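Long-range contact in phosphoglycerate kinase (Coxiella burnetii, PDB 4NG4), which transfers a phosphate group between ATP and 3-phosphoglycerate, a reversible step of glycolysis: residues Leu33-Ile42 / Ser84-Leu92. Residues are numbered along the deposited sequence; the frame is centred on the assembly and turned at random.
Sequences LNVPMKNGKI and SLAPVARLL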
loop_
_atom_site.group_PDB
_atom_site.type_symbol
_atom_site.label_atom_id
_atom_site.label_comp_id
_atom_site.label_asym_id
_atom_site.label_seq_id
_atom_site.Cartn_x
_atom_site.Cartn_y
_atom_site.Cartn_z
ATOM N N LEU A 33 4.933 -9.006 10.656
ATOM C CA LEU A 33 4.087 -10.004 11.322
ATOM C C LEU A 33 3.090 -9.320 12.270
ATOM O O LEU A 33 2.601 -9.946 13.195
ATOM C CB LEU A 33 4.979 -10.980 12.105
ATOM C CG LEU A 33 6.225 -11.472 11.350
ATOM C CD1 LEU A 33 6.966 -12.549 12.154
ATOM C CD2 LEU A 33 5.869 -11.985 9.953
ATOM N N ASN A 34 2.802 -8.041 12.002
ATOM C CA ASN A 34 1.951 -7.163 12.834
ATOM C C ASN A 34 0.476 -7.526 12.688
ATOM O O ASN A 34 -0.289 -6.806 12.072
ATOM C CB ASN A 34 2.194 -5.685 12.428
ATOM C CG ASN A 34 1.412 -4.694 13.255
ATOM O OD1 ASN A 34 1.154 -4.905 14.420
ATOM N ND2 ASN A 34 1.043 -3.591 12.644
ATOM N N VAL A 35 0.096 -8.645 13.271
ATOM C CA VAL A 35 -1.229 -9.210 13.078
ATOM C C VAL A 35 -2.258 -8.589 14.022
ATOM O O VAL A 35 -1.911 -8.169 15.115
ATOM C CB VAL A 35 -1.209 -10.747 13.275
ATOM C CG1 VAL A 35 -0.282 -11.401 12.254
ATOM C CG2 VAL A 35 -0.785 -11.094 14.690
ATOM N N PRO A 36 -3.537 -8.536 13.601
ATOM C CA PRO A 36 -4.653 -8.173 14.500
ATOM C C PRO A 36 -4.824 -9.156 15.668
ATOM O O PRO A 36 -4.492 -10.332 15.526
ATOM C CB PRO A 36 -5.880 -8.237 13.584
ATOM C CG PRO A 36 -5.351 -8.155 12.207
ATOM C CD PRO A 36 -3.998 -8.774 12.223
ATOM N N MET A 37 -5.324 -8.680 16.809
ATOM C CA MET A 37 -5.498 -9.529 17.994
ATOM C C MET A 37 -6.706 -9.129 18.843
ATOM O O MET A 37 -7.012 -7.956 18.985
ATOM C CB MET A 37 -4.237 -9.494 18.873
ATOM C CG MET A 37 -2.993 -10.100 18.217
ATOM S SD MET A 37 -1.666 -10.497 19.365
ATOM C CE MET A 37 -0.368 -10.970 18.242
ATOM N N LYS A 38 -7.381 -10.125 19.407
ATOM C CA LYS A 38 -8.510 -9.905 20.308
ATOM C C LYS A 38 -8.235 -10.617 21.612
ATOM O O LYS A 38 -8.128 -11.848 21.634
ATOM C CB LYS A 38 -9.817 -10.457 19.718
ATOM C CG LYS A 38 -10.588 -9.468 18.857
ATOM C CD LYS A 38 -11.768 -10.146 18.139
ATOM C CE LYS A 38 -12.280 -9.309 16.959
ATOM N NZ LYS A 38 -13.129 -10.115 16.046
ATOM N N ASN A 39 -8.119 -9.839 22.690
ATOM C CA ASN A 39 -7.898 -10.380 24.021
ATOM C C ASN A 39 -6.950 -11.593 23.972
ATOM O O ASN A 39 -7.300 -12.709 24.390
ATOM C CB ASN A 39 -9.244 -10.746 24.662
ATOM C CG ASN A 39 -9.147 -10.932 26.179
ATOM O OD1 ASN A 39 -8.820 -9.993 26.913
ATOM N ND2 ASN A 39 -9.435 -12.147 26.650
ATOM N N GLY A 40 -5.766 -11.380 23.403
ATOM C CA GLY A 40 -4.708 -12.385 23.450
ATOM C C GLY A 40 -4.573 -13.333 22.276
ATOM O O GLY A 40 -3.560 -14.011 22.177
ATOM N N LYS A 41 -5.561 -13.399 21.386
ATOM C CA LYS A 41 -5.492 -14.322 20.232
ATOM C C LYS A 41 -5.466 -13.603 18.886
ATOM O O LYS A 41 -5.851 -12.443 18.791
ATOM C CB LYS A 41 -6.662 -15.302 20.260
ATOM C CG LYS A 41 -6.635 -16.252 21.441
ATOM C CD LYS A 41 -7.425 -17.527 21.167
ATOM C CE LYS A 41 -6.551 -18.645 20.574
ATOM N NZ LYS A 41 -5.826 -18.247 19.326
ATOM N N ILE A 42 -5.014 -14.308 17.850
ATOM C CA ILE A 42 -4.865 -13.720 16.527
ATOM C C ILE A 42 -6.159 -13.892 15.780
ATOM O O ILE A 42 -6.728 -14.970 15.783
ATOM C CB ILE A 42 -3.767 -14.401 15.707
ATOM C CG1 ILE A 42 -2.392 -14.176 16.328
ATOM C CG2 ILE A 42 -3.761 -13.866 14.301
ATOM C CD1 ILE A 42 -2.095 -15.098 17.453
ATOM N N SER A 84 3.330 -8.511 22.848
ATOM C CA SER A 84 4.331 -9.558 22.747
ATOM C C SER A 84 4.124 -10.369 21.459
ATOM O O SER A 84 2.997 -10.702 21.109
ATOM C CB SER A 84 4.246 -10.478 23.972
ATOM O OG SER A 84 5.350 -11.370 24.032
ATOM N N LEU A 85 5.207 -10.701 20.762
ATOM C CA LEU A 85 5.128 -11.588 19.607
ATOM C C LEU A 85 4.971 -13.080 19.996
ATOM O O LEU A 85 5.212 -13.976 19.181
ATOM C CB LEU A 85 6.369 -11.399 18.720
ATOM C CG LEU A 85 6.390 -10.164 17.825
ATOM C CD1 LEU A 85 7.748 -9.987 17.145
ATOM C CD2 LEU A 85 5.272 -10.243 16.796
ATOM N N ALA A 86 4.557 -13.349 21.230
ATOM C CA ALA A 86 4.408 -14.725 21.724
ATOM C C ALA A 86 3.417 -15.540 20.887
ATOM O O ALA A 86 3.790 -16.588 20.365
ATOM C CB ALA A 86 4.005 -14.735 23.231
ATOM N N PRO A 87 2.158 -15.061 20.739
ATOM C CA PRO A 87 1.168 -15.807 19.933
ATOM C C PRO A 87 1.626 -16.059 18.490
ATOM O O PRO A 87 1.303 -17.089 17.901
ATOM C CB PRO A 87 -0.076 -14.906 19.970
ATOM C CG PRO A 87 0.084 -14.074 21.203
ATOM C CD PRO A 87 1.569 -13.819 21.286
ATOM N N VAL A 88 2.391 -15.129 17.942
ATOM C CA VAL A 88 2.978 -15.322 16.636
ATOM C C VAL A 88 3.954 -16.484 16.700
ATOM O O VAL A 88 3.901 -17.377 15.858
ATOM C CB VAL A 88 3.727 -14.074 16.158
ATOM C CG1 VAL A 88 4.271 -14.296 14.736
ATOM C CG2 VAL A 88 2.818 -12.856 16.232
ATOM N N ALA A 89 4.820 -16.479 17.717
ATOM C CA ALA A 89 5.877 -17.489 17.877
ATOM C C ALA A 89 5.322 -18.915 17.968
ATOM O O ALA A 89 5.950 -19.881 17.497
ATOM C CB ALA A 89 6.718 -17.173 19.100
ATOM N N ARG A 90 4.154 -19.051 18.586
ATOM C CA ARG A 90 3.474 -20.333 18.615
ATOM C C ARG A 90 2.934 -20.643 17.225
ATOM O O ARG A 90 3.063 -21.762 16.730
ATOM C CB ARG A 90 2.341 -20.315 19.646
ATOM C CG ARG A 90 2.838 -20.345 21.095
ATOM C CD ARG A 90 1.688 -20.283 22.100
ATOM N NE ARG A 90 1.097 -18.946 22.176
ATOM C CZ ARG A 90 0.056 -18.618 22.945
ATOM N NH1 ARG A 90 -0.536 -19.530 23.721
ATOM N NH2 ARG A 90 -0.399 -17.370 22.935
ATOM N N LEU A 91 2.338 -19.638 16.591
ATOM C CA LEU A 91 1.709 -19.816 15.287
ATOM C C LEU A 91 2.728 -20.037 14.156
ATOM O O LEU A 91 2.390 -20.626 13.135
ATOM C CB LEU A 91 0.787 -18.625 14.992
ATOM C CG LEU A 91 -0.330 -18.783 13.947
ATOM C CD1 LEU A 91 0.171 -18.425 12.563
ATOM C CD2 LEU A 91 -0.938 -20.175 13.969
ATOM N N LEU A 92 3.967 -19.578 14.349
ATOM C CA LEU A 92 5.077 -19.839 13.411
ATOM C C LEU A 92 5.589 -21.272 13.499
ATOM O O LEU A 92 5.850 -21.906 12.476
ATOM C CB LEU A 92 6.257 -18.902 13.691
ATOM C CG LEU A 92 6.344 -17.590 12.916
ATOM C CD1 LEU A 92 7.402 -16.696 13.544
ATOM C CD2 LEU A 92 6.666 -17.862 11.463
#
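Val-88 projects from helix 86-94 as a two-pronged bump, and its methyls serve different parts of the chain arching over it in Leu-33-Ile-42. Its CG1, placed opposite the backbone N by a chi1 of -177°, meets Leu-33 CD1 at 4.1 Å, the two side chains crossing almost at a right angle. The same leucine methyl reaches one helical turn further, to Leu-92 CD1 at 4.4 Å, and so fills the shallow dip between Val-88 and Leu-92. The other prong, CG2, lies 4.3 Å from Val-35 CG2 and, with Pro-87 and Ser-84 O, walls a second hollow at the start of the helix. The end of Met-37 fills it, its chain stretched out beyond CB (chi2 -163°, chi3 -173°): CE lies 4.2 Å from Val-88 CG2 and 4.3 Å from Pro-87 CB. Pro-87 is in turn a bump against the small hairpin: Ile-42 CD1 rests on its CB, and Gly-40 O lies 3.8 Å from its CG. Met-37 and Ile-42 reach the same proline because they are cross-strand neighbours beside the hydrogen-bonded pair Lys-38/Lys-41, which closes a type I' turn, and both direct CB toward the helix. The contact thus illustrates how an irregular segment can match a helix, Leu-33 entering a dip between residues one turn apart and Met-37 the hollow at its start. Asn-34, predicted with Leu-33 to bind substrate, bonds through OD1 to Gly-72 N. All this lies in the N-terminal, substrate-binding domain, on its central parallel sheet: Leu-119 of strand 117-120 touches Leu-33, Leu-85, Val-88 and Leu-92. Helix 46-60 adds Ala-51 against Leu-33 and Ile-48 against Val-35 and Leu-91, while strand 102-103, at the sheet's margin, brings Leu-102 to Leu-85.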